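Local coordinates for protein aminotransferase (Paracoccus denitrificans, PDB 4GRX) that probably transfers amino groups from amines or omega-amino acids to carbonyl acceptors, as a pyridoxal-phosphate-dependent class III aminotransferase, at residues P366-E369 with A370-R374; A376-P379 with N380-E383; R385-G388 with F389-A392; K455-D458 with K459-E463. One frame throughout, in Å; residues are numbered along the deposited sequence.

Interaction 1 of 4, residues P366-E369 with A370-R374; sequences PRFE and AGLKR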
ATOM      1  N   PRO A 366     -16.080  29.243  11.663  1.00 41.78           N
ATOM      2  CA  PRO A 366     -15.922  30.618  12.154  1.00 43.72           C
ATOM      3  C   PRO A 366     -15.321  30.685  13.552  1.00 43.91           C
ATOM      4  O   PRO A 366     -14.362  31.424  13.763  1.00 43.99           O
ATOM      5  CB  PRO A 366     -17.358  31.144  12.165  1.00 46.52           C
ATOM      6  CG  PRO A 366     -18.006  30.409  11.049  1.00 45.69           C
ATOM      7  CD  PRO A 366     -17.445  29.023  11.139  1.00 43.04           C
ATOM      8  N   ARG A 367     -15.884  29.919  14.488  1.00 44.19           N
ATOM      9  CA  ARG A 367     -15.394  29.866  15.864  1.00 44.62           C
ATOM     10  C   ARG A 367     -13.942  29.360  15.984  1.00 42.23           C
ATOM     11  O   ARG A 367     -13.153  29.894  16.784  1.00 42.90           O
ATOM     12  CB  ARG A 367     -16.310  28.992  16.696  1.00 45.34           C
ATOM     13  CG  ARG A 367     -15.875  28.877  18.139  1.00 46.10           C
ATOM     14  CD  ARG A 367     -16.651  27.781  18.848  1.00 46.52           C
ATOM     15  NE  ARG A 367     -16.428  27.808  20.290  1.00 47.76           N
ATOM     16  CZ  ARG A 367     -17.182  28.498  21.132  1.00 50.81           C
ATOM     17  NH1 ARG A 367     -18.194  29.216  20.669  1.00 52.86           N
ATOM     18  NH2 ARG A 367     -16.921  28.482  22.430  1.00 52.01           N
ATOM     19  N   PHE A 368     -13.616  28.330  15.195  1.00 39.53           N
ATOM     20  CA  PHE A 368     -12.276  27.742  15.112  1.00 37.05           C
ATOM     21  C   PHE A 368     -11.291  28.809  14.674  1.00 36.84           C
ATOM     22  O   PHE A 368     -10.228  28.964  15.274  1.00 36.66           O
ATOM     23  CB  PHE A 368     -12.284  26.615  14.077  1.00 35.20           C
ATOM     24  CG  PHE A 368     -11.210  25.565  14.269  1.00 33.47           C
ATOM     25  CD1 PHE A 368      -9.937  25.896  14.737  1.00 33.20           C
ATOM     26  CD2 PHE A 368     -11.469  24.238  13.923  1.00 32.24           C
ATOM     27  CE1 PHE A 368      -8.962  24.923  14.897  1.00 31.65           C
ATOM     28  CE2 PHE A 368     -10.500  23.260  14.062  1.00 30.74           C
ATOM     29  CZ  PHE A 368      -9.242  23.604  14.552  1.00 30.57           C
ATOM     30  N   GLU A 369     -11.658  29.548  13.631  1.00 37.03           N
ATOM     31  CA  GLU A 369     -10.857  30.661  13.132  1.00 37.23           C
ATOM     32  C   GLU A 369     -10.691  31.799  14.140  1.00 39.62           C
ATOM     33  O   GLU A 369      -9.636  32.448  14.184  1.00 39.69           O
ATOM     34  CB  GLU A 369     -11.455  31.206  11.840  1.00 37.52           C
ATOM     35  CG  GLU A 369     -10.563  32.215  11.142  1.00 37.58           C
ATOM     36  CD  GLU A 369     -11.069  32.608   9.775  1.00 37.71           C
ATOM     37  OE1 GLU A 369     -11.982  31.935   9.249  1.00 37.19           O
ATOM     38  OE2 GLU A 369     -10.547  33.598   9.231  1.00 38.52           O
ATOM     39  N   ALA A 370     -11.731  32.042  14.936  1.00 41.75           N
ATOM     40  CA  ALA A 370     -11.676  33.055  15.985  1.00 44.41           C
ATOM     41  C   ALA A 370     -10.671  32.681  17.083  1.00 43.95           C
ATOM     42  O   ALA A 370      -9.928  33.535  17.557  1.00 45.14           O
ATOM     43  CB  ALA A 370     -13.059  33.292  16.563  1.00 46.87           C
ATOM     44  N   GLY A 371     -10.636  31.401  17.453  1.00 42.44           N
ATOM     45  CA  GLY A 371      -9.692  30.896  18.453  1.00 42.25           C
ATOM     46  C   GLY A 371      -8.239  31.086  18.054  1.00 41.30           C
ATOM     47  O   GLY A 371      -7.419  31.551  18.846  1.00 42.27           O
ATOM     48  N   LEU A 372      -7.920  30.737  16.812  1.00 39.72           N
ATOM     49  CA  LEU A 372      -6.553  30.841  16.327  1.00 38.95           C
ATOM     50  C   LEU A 372      -6.081  32.283  16.197  1.00 40.86           C
ATOM     51  O   LEU A 372      -4.954  32.594  16.582  1.00 41.01           O
ATOM     52  CB  LEU A 372      -6.404  30.130  15.001  1.00 37.09           C
ATOM     53  CG  LEU A 372      -6.831  28.668  14.994  1.00 35.98           C
ATOM     54  CD1 LEU A 372      -6.726  28.170  13.570  1.00 33.97           C
ATOM     55  CD2 LEU A 372      -6.011  27.794  15.944  1.00 35.60           C
ATOM     56  N   LYS A 373      -6.947  33.149  15.662  1.00 42.50           N
ATOM     57  CA  LYS A 373      -6.683  34.598  15.580  1.00 44.96           C
ATOM     58  C   LYS A 373      -6.380  35.190  16.950  1.00 47.30           C
ATOM     59  O   LYS A 373      -5.495  36.027  17.077  1.00 48.52           O
ATOM     60  CB  LYS A 373      -7.860  35.341  14.947  1.00 46.56           C
ATOM     61  CG  LYS A 373      -7.560  36.783  14.571  1.00 48.88           C
ATOM     62  CD  LYS A 373      -8.812  37.635  14.687  1.00 51.74           C
ATOM     63  CE  LYS A 373      -8.671  38.912  13.879  1.00 53.72           C
ATOM     64  NZ  LYS A 373      -9.960  39.651  13.776  1.00 56.48           N
ATOM     65  N   ARG A 374      -7.124  34.749  17.963  1.00 48.35           N
ATOM     66  CA  ARG A 374      -6.853  35.127  19.352  1.00 50.82           C
ATOM     67  C   ARG A 374      -5.481  34.586  19.780  1.00 49.61           C
ATOM     68  O   ARG A 374      -4.674  35.333  20.350  1.00 51.58           O
ATOM     69  CB  ARG A 374      -7.984  34.653  20.294  1.00 51.89           C
ATOM     70  CG  ARG A 374      -7.922  35.184  21.728  1.00 54.96           C
ATOM     71  CD  ARG A 374      -9.187  34.878  22.537  1.00 56.65           C
ATOM     72  NE  ARG A 374      -9.483  33.443  22.676  1.00 54.76           N
ATOM     73  CZ  ARG A 374     -10.389  32.759  21.956  1.00 53.60           C
ATOM     74  NH1 ARG A 374     -11.127  33.362  21.022  1.00 54.09           N
ATOM     75  NH2 ARG A 374     -10.567  31.454  22.169  1.00 51.77           N
TER
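Phe368 and Leu372 sit one turn apart on helix 357-375, in the C-terminal part of a class III aminotransferase of the fold type I family. The contact is a plain i to i+4 step along this alpha helix. Four backbone bonds hold the turn. Ala370 N gives to Pro366 O at 2.9 Å, and Gly371 N to Arg367 O at 3.0 Å. Leu372 N gives to Phe368 O at 3.3 Å, and Lys373 N to Glu369 O at 3.1 Å. The last is the straightest, with 166° at the hydrogen.

Two faces of the helix differ in character. Phe368 and Leu372 are buried against strands 390-395 and 432-435 and helix 443-463. Trp391 lies against both of them, and the Phe389 ring meets Phe368 edge-to-face. Arg367 lies on an exposed part of the helix, but its NH2 makes a salt bridge to Asp447 OD2 of helix 443-463. This ties the two helices together at the surface.

The Phe368 ring leaves the helix with CG anti to the backbone N (chi1 -156°), while Leu372 CG stands beside its own N. The two side chains meet at an oblique angle. Leu372 CG also lies over the previous turn, 3.4 Å from Phe368 O. The side-chain contact itself is made by Phe368 CD1 and Leu372 CD1, 4.1 Å apart.

Interaction 2 of 4, residues A376-P379 with N380-E383; sequences ADRP and NIGE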
ATOM      1  N   ALA A 376      -2.886  33.626  17.915  1.00 44.29           N
ATOM      2  CA  ALA A 376      -1.792  34.162  17.106  1.00 44.11           C
ATOM      3  C   ALA A 376      -1.319  35.548  17.552  1.00 47.52           C
ATOM      4  O   ALA A 376      -0.362  36.091  16.996  1.00 47.86           O
ATOM      5  CB  ALA A 376      -2.204  34.208  15.648  1.00 42.47           C
ATOM      6  N   ASP A 377      -1.989  36.118  18.549  1.00 50.36           N
ATOM      7  CA  ASP A 377      -1.710  37.492  18.985  1.00 53.86           C
ATOM      8  C   ASP A 377      -0.305  37.709  19.558  1.00 54.87           C
ATOM      9  O   ASP A 377       0.268  38.792  19.407  1.00 57.51           O
ATOM     10  CB  ASP A 377      -2.740  37.944  20.018  1.00 56.53           C
ATOM     11  CG  ASP A 377      -2.860  39.451  20.094  1.00 60.16           C
ATOM     12  OD1 ASP A 377      -2.532  40.131  19.091  1.00 60.20           O
ATOM     13  OD2 ASP A 377      -3.291  39.952  21.157  1.00 63.07           O
ATOM     14  N   ARG A 378       0.236  36.679  20.201  1.00 52.96           N
ATOM     15  CA  ARG A 378       1.518  36.751  20.893  1.00 53.66           C
ATOM     16  C   ARG A 378       2.765  36.937  20.000  1.00 52.72           C
ATOM     17  O   ARG A 378       2.691  36.765  18.778  1.00 50.33           O
ATOM     18  CB  ARG A 378       1.668  35.514  21.767  1.00 52.50           C
ATOM     19  CG  ARG A 378       1.439  34.224  21.021  1.00 49.01           C
ATOM     20  CD  ARG A 378       1.529  33.076  21.981  1.00 48.33           C
ATOM     21  NE  ARG A 378       0.211  32.676  22.432  1.00 48.22           N
ATOM     22  CZ  ARG A 378      -0.025  32.086  23.592  1.00 49.04           C
ATOM     23  NH1 ARG A 378       0.972  31.852  24.430  1.00 50.10           N
ATOM     24  NH2 ARG A 378      -1.259  31.740  23.917  1.00 49.23           N
ATOM     25  N   PRO A 379       3.913  37.314  20.623  1.00 39.45           N
ATOM     26  CA  PRO A 379       5.214  37.527  19.952  0.88 39.47           C
ATOM     27  C   PRO A 379       5.733  36.363  19.104  1.00 38.08           C
ATOM     28  O   PRO A 379       6.352  36.602  18.074  1.00 38.20           O
ATOM     29  CB  PRO A 379       6.183  37.767  21.122  0.88 40.36           C
ATOM     30  CG  PRO A 379       5.342  38.309  22.217  0.88 41.03           C
ATOM     31  CD  PRO A 379       3.962  37.738  22.041  0.88 40.35           C
ATOM     32  N   ASN A 380       5.483  35.125  19.524  1.00 37.11           N
ATOM     33  CA  ASN A 380       6.118  33.942  18.902  1.00 36.01           C
ATOM     34  C   ASN A 380       5.270  33.107  17.943  1.00 34.88           C
ATOM     35  O   ASN A 380       5.639  31.985  17.604  1.00 34.13           O
ATOM     36  CB  ASN A 380       6.724  33.030  19.979  1.00 35.76           C
ATOM     37  CG  ASN A 380       7.818  33.719  20.778  1.00 36.79           C
ATOM     38  OD1 ASN A 380       7.729  33.830  21.990  1.00 37.29           O
ATOM     39  ND2 ASN A 380       8.844  34.198  20.094  1.00 37.30           N
ATOM     40  N   ILE A 381       4.136  33.656  17.515  1.00 34.78           N
ATOM     41  CA  ILE A 381       3.368  33.091  16.420  1.00 33.61           C
ATOM     42  C   ILE A 381       3.468  34.076  15.277  1.00 34.24           C
ATOM     43  O   ILE A 381       3.150  35.250  15.441  1.00 35.28           O
ATOM     44  CB  ILE A 381       1.881  32.893  16.791  1.00 33.27           C
ATOM     45  CG1 ILE A 381       1.717  31.875  17.939  1.00 32.83           C
ATOM     46  CG2 ILE A 381       1.065  32.508  15.564  1.00 32.46           C
ATOM     47  CD1 ILE A 381       2.546  30.609  17.814  1.00 31.70           C
ATOM     48  N   GLY A 382       3.924  33.599  14.124  1.00 33.93           N
ATOM     49  CA  GLY A 382       4.091  34.437  12.940  1.00 34.39           C
ATOM     50  C   GLY A 382       2.788  34.699  12.219  1.00 34.36           C
ATOM     51  O   GLY A 382       2.571  35.791  11.711  1.00 35.22           O
ATOM     52  N   GLU A 383       1.925  33.687  12.176  1.00 33.55           N
ATOM     53  CA  GLU A 383       0.639  33.752  11.480  1.00 33.46           C
ATOM     54  C   GLU A 383      -0.220  32.552  11.860  1.00 32.73           C
ATOM     55  O   GLU A 383       0.280  31.548  12.388  1.00 32.21           O
ATOM     56  CB  GLU A 383       0.832  33.771   9.955  1.00 33.51           C
ATOM     57  CG  GLU A 383       1.152  32.410   9.333  1.00 32.84           C
ATOM     58  CD  GLU A 383       0.985  32.363   7.824  1.00 33.04           C
ATOM     59  OE1 GLU A 383       0.423  33.306   7.228  1.00 33.99           O
ATOM     60  OE2 GLU A 383       1.429  31.376   7.215  1.00 32.65           O
TER
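Ala376 and Ile381 pack together across the bend between helix 357-375 and strand 381-387. Ile381 puts its CG2 branch anti to the backbone N, and that methyl lies 3.7 Å from Ala376 CB and 3.6 Å from Ala376 CA. The other branch turns to Arg378, where Ile381 CG1 is 3.9 Å from Arg378 CG. Arg378 offers its aliphatic stem because chi1 is 52°, which places CG between its backbone N and carbonyl carbon. The two branches of Ile381 thus touch two different residues of the bend.

No hydrogen bond joins 376-379 to 380-383. The polar groups bond outward instead. Arg378 forms salt bridges through NH1 to Asp458 and through NH2 to Glu454, both on helix 443-463. Asn380 ND2 donates to Val396 O, which anchors the start of the strand.

The backbone makes a type I beta turn from Arg378 to Ile381, with Pro379 and Asn380 at its two central positions. Pro379 has phi -54°, a value its ring favours and one that suits the first of these places. Together the residues form the short connection that leads from helix 357-375 into strand 381-387, the first strand of an antiparallel hairpin.

Interaction 3 of 4, residues R385-G388 with F389-A392; sequences RGIG and FMWA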
ATOM      1  N   ARG A 385      -3.413  30.186   9.827  1.00 31.40           N
ATOM      2  CA  ARG A 385      -3.865  29.892   8.468  1.00 31.32           C
ATOM      3  C   ARG A 385      -4.634  28.574   8.422  1.00 31.05           C
ATOM      4  O   ARG A 385      -4.484  27.709   9.291  1.00 30.75           O
ATOM      5  CB  ARG A 385      -2.677  29.821   7.494  1.00 30.88           C
ATOM      6  CG  ARG A 385      -1.606  28.831   7.917  1.00 30.13           C
ATOM      7  CD  ARG A 385      -0.523  28.602   6.869  1.00 30.00           C
ATOM      8  NE  ARG A 385       0.276  27.463   7.313  1.00 29.29           N
ATOM      9  CZ  ARG A 385       1.428  27.548   7.975  1.00 29.40           C
ATOM     10  NH1 ARG A 385       1.982  28.721   8.245  1.00 29.89           N
ATOM     11  NH2 ARG A 385       2.034  26.442   8.368  1.00 29.16           N
ATOM     12  N   GLY A 386      -5.455  28.436   7.388  1.00 31.33           N
ATOM     13  CA  GLY A 386      -6.202  27.219   7.155  1.00 31.21           C
ATOM     14  C   GLY A 386      -7.613  27.527   6.720  1.00 32.02           C
ATOM     15  O   GLY A 386      -7.910  28.625   6.243  1.00 32.40           O
ATOM     16  N   ILE A 387      -8.489  26.549   6.920  1.00 32.21           N
ATOM     17  CA  ILE A 387      -9.867  26.630   6.457  1.00 32.67           C
ATOM     18  C   ILE A 387     -10.652  25.450   7.046  1.00 32.74           C
ATOM     19  O   ILE A 387     -10.058  24.416   7.389  1.00 32.23           O
ATOM     20  CB  ILE A 387      -9.904  26.655   4.910  1.00 32.68           C
ATOM     21  CG1 ILE A 387     -11.284  27.079   4.391  1.00 33.20           C
ATOM     22  CG2 ILE A 387      -9.389  25.330   4.323  1.00 31.94           C
ATOM     23  CD1 ILE A 387     -11.277  27.546   2.950  1.00 33.41           C
ATOM     24  N   GLY A 388     -11.974  25.602   7.175  1.00 33.20           N
ATOM     25  CA  GLY A 388     -12.827  24.537   7.692  1.00 33.05           C
ATOM     26  C   GLY A 388     -12.279  23.967   8.983  1.00 32.72           C
ATOM     27  O   GLY A 388     -12.084  24.696   9.948  1.00 33.13           O
ATOM     28  N   PHE A 389     -12.016  22.666   8.998  1.00 32.15           N
ATOM     29  CA  PHE A 389     -11.427  22.023  10.177  1.00 31.84           C
ATOM     30  C   PHE A 389      -9.981  21.591   9.945  1.00 31.15           C
ATOM     31  O   PHE A 389      -9.575  20.493  10.353  1.00 31.44           O
ATOM     32  CB  PHE A 389     -12.264  20.818  10.605  1.00 32.11           C
ATOM     33  CG  PHE A 389     -13.291  21.122  11.655  1.00 33.38           C
ATOM     34  CD1 PHE A 389     -13.905  22.374  11.721  1.00 34.22           C
ATOM     35  CD2 PHE A 389     -13.666  20.139  12.572  1.00 33.73           C
ATOM     36  CE1 PHE A 389     -14.862  22.642  12.688  1.00 35.50           C
ATOM     37  CE2 PHE A 389     -14.625  20.396  13.534  1.00 35.02           C
ATOM     38  CZ  PHE A 389     -15.229  21.652  13.592  1.00 35.92           C
ATOM     39  N   MET A 390      -9.202  22.442   9.278  1.00 30.39           N
ATOM     40  CA  MET A 390      -7.769  22.217   9.150  1.00 28.98           C
ATOM     41  C   MET A 390      -7.015  23.534   9.281  1.00 29.22           C
ATOM     42  O   MET A 390      -7.274  24.493   8.549  1.00 29.53           O
ATOM     43  CB  MET A 390      -7.436  21.454   7.864  1.00 28.09           C
ATOM     44  CG  MET A 390      -7.714  22.180   6.564  1.00 27.97           C
ATOM     45  SD  MET A 390      -7.456  21.133   5.124  1.00 27.36           S
ATOM     46  CE  MET A 390      -5.712  20.702   5.214  1.00 26.81           C
ATOM     47  N   TRP A 391      -6.110  23.588  10.252  1.00 29.44           N
ATOM     48  CA  TRP A 391      -5.511  24.858  10.680  1.00 30.06           C
ATOM     49  C   TRP A 391      -4.113  24.690  11.189  1.00 30.10           C
ATOM     50  O   TRP A 391      -3.725  23.593  11.645  1.00 29.75           O
ATOM     51  CB  TRP A 391      -6.360  25.487  11.773  1.00 30.61           C
ATOM     52  CG  TRP A 391      -7.747  25.860  11.313  1.00 31.22           C
ATOM     53  CD1 TRP A 391      -8.900  25.093  11.399  1.00 31.33           C
ATOM     54  CD2 TRP A 391      -8.168  27.109  10.649  1.00 31.95           C
ATOM     55  NE1 TRP A 391      -9.969  25.753  10.853  1.00 32.23           N
ATOM     56  CE2 TRP A 391      -9.600  26.966  10.384  1.00 32.50           C
ATOM     57  CE3 TRP A 391      -7.525  28.281  10.264  1.00 32.19           C
ATOM     58  CZ2 TRP A 391     -10.336  27.970   9.760  1.00 33.26           C
ATOM     59  CZ3 TRP A 391      -8.274  29.287   9.634  1.00 32.78           C
ATOM     60  CH2 TRP A 391      -9.642  29.132   9.387  1.00 33.38           C
ATOM     61  N   ALA A 392      -3.341  25.774  11.110  1.00 30.26           N
ATOM     62  CA  ALA A 392      -1.991  25.801  11.668  1.00 29.98           C
ATOM     63  C   ALA A 392      -1.545  27.172  12.190  1.00 30.75           C
ATOM     64  O   ALA A 392      -1.904  28.220  11.639  1.00 31.36           O
ATOM     65  CB  ALA A 392      -0.980  25.251  10.683  1.00 29.31           C
TER
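With chi1 at -64°, which sets CG beside the backbone N, and chi2 near 93°, Trp391 lays its indole across the neighbouring strand onto Gly386 and Ile387. Gly386 C lies over one face of the indole toward the rim, 3.5 Å from Trp391 CZ3. Ile387 N stands over the ring centre on the same face, and Ile387 CA is 3.6 Å from Trp391 CZ2. Gly386 pairs directly with Trp391 and has no side chain to keep the indole off the strand.

The indole also reaches the turn. Trp391 NE1 gives a hydrogen bond to Gly388 O, with the donor above the carbonyl plane; its modelled length of 2.5 Å is doubtful.

Backbone bonds pair the two strands. Ile387 N to Met390 O and Met390 N to Ile387 O are both 2.9 Å. Ala392 N to Arg385 O is also 2.9 Å, whereas the return bond from Arg385 N to Ala392 O is weak. On the sheet face away from the indole, Ile387 CG2 packs on Met390 CG at 4.2 Å. Arg385 is on that face too; its guanidinium bonds to Glu383, Glu394 and the carbonyls of Gly242 and Val243.

Gly388 has positive phi, and it and Phe389 occupy the central positions of a type II' turn from Ile387 to Met390. A two-residue turn of this kind between antiparallel strands is typical of a tight beta hairpin, here strands 381-387 and 390-395.

Interaction 4 of 4, residues K455-D458 with K459-E463; sequences KALD and KVFAE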
ATOM      1  N   LYS A 455      -1.949  26.863  27.031  1.00 41.23           N
ATOM      2  CA  LYS A 455      -1.125  26.570  28.193  1.00 43.36           C
ATOM      3  C   LYS A 455       0.231  26.019  27.735  1.00 40.57           C
ATOM      4  O   LYS A 455       1.287  26.529  28.132  1.00 41.75           O
ATOM      5  CB  LYS A 455      -1.847  25.582  29.111  1.00 45.64           C
ATOM      6  CG  LYS A 455      -1.435  25.676  30.574  1.00 51.34           C
ATOM      7  CD  LYS A 455      -2.379  24.892  31.480  1.00 55.61           C
ATOM      8  CE  LYS A 455      -3.844  25.236  31.212  1.00 56.09           C
ATOM      9  NZ  LYS A 455      -4.722  24.831  32.345  1.00 62.28           N
ATOM     10  N   ALA A 456       0.181  25.005  26.871  1.00 37.71           N
ATOM     11  CA  ALA A 456       1.368  24.450  26.220  1.00 36.08           C
ATOM     12  C   ALA A 456       2.238  25.542  25.604  1.00 35.42           C
ATOM     13  O   ALA A 456       3.442  25.587  25.860  1.00 35.80           O
ATOM     14  CB  ALA A 456       0.971  23.423  25.176  1.00 34.73           C
ATOM     15  N   LEU A 457       1.632  26.439  24.824  1.00 35.29           N
ATOM     16  CA  LEU A 457       2.396  27.531  24.219  1.00 36.18           C
ATOM     17  C   LEU A 457       3.050  28.456  25.267  1.00 38.48           C
ATOM     18  O   LEU A 457       4.216  28.834  25.118  1.00 38.59           O
ATOM     19  CB  LEU A 457       1.561  28.330  23.201  1.00 37.67           C
ATOM     20  CG  LEU A 457       1.005  27.599  21.973  1.00 36.82           C
ATOM     21  CD1 LEU A 457       0.088  28.509  21.173  1.00 39.81           C
ATOM     22  CD2 LEU A 457       2.099  27.028  21.080  1.00 36.48           C
ATOM     23  N   ASP A 458       2.312  28.806  26.319  1.00 41.05           N
ATOM     24  CA  ASP A 458       2.849  29.678  27.366  1.00 44.96           C
ATOM     25  C   ASP A 458       4.087  29.042  27.969  1.00 43.98           C
ATOM     26  O   ASP A 458       5.132  29.687  28.101  1.00 45.19           O
ATOM     27  CB  ASP A 458       1.828  29.905  28.482  1.00 49.46           C
ATOM     28  CG  ASP A 458       0.668  30.798  28.067  1.00 52.69           C
ATOM     29  OD1 ASP A 458       0.562  31.201  26.885  1.00 51.66           O
ATOM     30  OD2 ASP A 458      -0.163  31.090  28.949  1.00 57.53           O
ATOM     31  N   LYS A 459       3.951  27.766  28.318  1.00 42.53           N
ATOM     32  CA  LYS A 459       5.001  27.007  28.976  1.00 43.10           C
ATOM     33  C   LYS A 459       6.253  26.928  28.101  1.00 40.45           C
ATOM     34  O   LYS A 459       7.333  27.298  28.552  1.00 42.09           O
ATOM     35  CB  LYS A 459       4.485  25.609  29.325  1.00 43.51           C
ATOM     36  CG  LYS A 459       5.159  24.954  30.509  1.00 47.67           C
ATOM     37  CD  LYS A 459       4.313  23.781  30.981  1.00 50.25           C
ATOM     38  CE  LYS A 459       4.536  23.481  32.458  1.00 57.41           C
ATOM     39  NZ  LYS A 459       5.970  23.194  32.732  1.00 59.38           N
ATOM     40  N   VAL A 460       6.099  26.479  26.852  1.00 37.24           N
ATOM     41  CA  VAL A 460       7.228  26.290  25.946  1.00 35.87           C
ATOM     42  C   VAL A 460       7.926  27.605  25.559  1.00 36.41           C
ATOM     43  O   VAL A 460       9.156  27.703  25.654  1.00 36.95           O
ATOM     44  CB  VAL A 460       6.825  25.497  24.684  1.00 34.58           C
ATOM     45  CG1 VAL A 460       8.008  25.343  23.730  1.00 34.82           C
ATOM     46  CG2 VAL A 460       6.266  24.130  25.060  1.00 35.09           C
ATOM     47  N   PHE A 461       7.165  28.618  25.148  1.00 37.06           N
ATOM     48  CA  PHE A 461       7.776  29.895  24.774  1.00 39.09           C
ATOM     49  C   PHE A 461       8.512  30.576  25.926  1.00 41.67           C
ATOM     50  O   PHE A 461       9.432  31.374  25.705  1.00 43.25           O
ATOM     51  CB  PHE A 461       6.777  30.856  24.088  1.00 41.26           C
ATOM     52  CG  PHE A 461       6.264  30.360  22.752  1.00 40.17           C
ATOM     53  CD1 PHE A 461       7.083  29.620  21.897  1.00 38.77           C
ATOM     54  CD2 PHE A 461       4.958  30.637  22.342  1.00 41.74           C
ATOM     55  CE1 PHE A 461       6.608  29.156  20.673  1.00 39.47           C
ATOM     56  CE2 PHE A 461       4.481  30.182  21.112  1.00 41.78           C
ATOM     57  CZ  PHE A 461       5.309  29.439  20.280  1.00 40.90           C
ATOM     58  N   ALA A 462       8.125  30.262  27.157  1.00 43.22           N
ATOM     59  CA  ALA A 462       8.810  30.837  28.314  1.00 46.98           C
ATOM     60  C   ALA A 462      10.079  30.062  28.649  1.00 45.96           C
ATOM     61  O   ALA A 462      11.028  30.635  29.170  1.00 48.28           O
ATOM     62  CB  ALA A 462       7.884  30.908  29.516  1.00 50.92           C
ATOM     63  N   GLU A 463      10.085  28.764  28.358  1.00 43.69           N
ATOM     64  CA  GLU A 463      11.286  27.930  28.508  1.00 44.09           C
ATOM     65  C   GLU A 463      12.371  28.384  27.530  1.00 42.55           C
ATOM     66  O   GLU A 463      13.560  28.234  27.787  1.00 43.19           O
ATOM     67  CB  GLU A 463      10.964  26.455  28.230  1.00 43.44           C
ATOM     68  CG  GLU A 463      10.214  25.706  29.330  1.00 46.80           C
ATOM     69  CD  GLU A 463       9.680  24.334  28.886  1.00 47.14           C
ATOM     70  OE1 GLU A 463       9.068  23.650  29.738  1.00 50.70           O
ATOM     71  OE2 GLU A 463       9.857  23.919  27.702  1.00 45.00           O
TER
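Phe461 leans back along helix 443-463 over the turn that carries Leu457. Its CB lies 3.4 Å from Leu457 O, and CG is at a similar distance from the same oxygen. With chi1 -65°, CG stands beside the backbone N and the ring points back toward the preceding turn. Phe461 CD2 is still close to that carbonyl, at 3.4 Å from Leu457 O. Farther out, the contact becomes wholly apolar. Phe461 CE2 meets Leu457 CD2 and also Leu457 CB, each at 4.0 Å. At the tip, Phe461 CZ is 4.1 Å from Leu457 CD2. The two side chains lie side by side and point the same way.

Leu457 O is also the acceptor for Phe461 N, at 3.0 Å. The bonds from Val460 N to Ala456 O and from Lys459 N to Lys455 O continue the helical ladder. The bond from Ala462 N to Asp458 O is more bent, 138° at the hydrogen.

A second buried side lies on helix 411-421. There Ala456 and Val460 pack on Thr418. Lys455, Asp458, Lys459 and Ala462 are exposed, but Asp458 OD1 forms a salt bridge to Arg378 NH1.

The chemistry is that of an amphipathic helix. Apolar groups hold its inner sides by dispersion and burial. The carbonyls of 455 to 459 accept bonds from the next turn, while Lys455 and Lys459 remain at the solvent.

The four contacts follow one another along the chain, all on the same side of its centre. Interactions 1 to 3 trace a continuous path: helix 357-375, the turn after it, then hairpin 381-387/390-395. Interaction 4 comes later, near the C-terminus, on helix 443-463. The centres of interactions 1 and 3 are about 10 Å apart, where the helix packs on the hairpin. Interactions 2 and 4, with centres about 13 Å apart, are joined by the Arg378-Asp458 salt bridge. Interactions 3 and 4 do not touch. Helices 357-375 and 443-463 pack with the antiparallel sheet in the C-terminal part of the chain. Interaction 3 lies nearest the chain's centre, with the side chain of Met390 about 11 Å from bound delta-amino valeric acid.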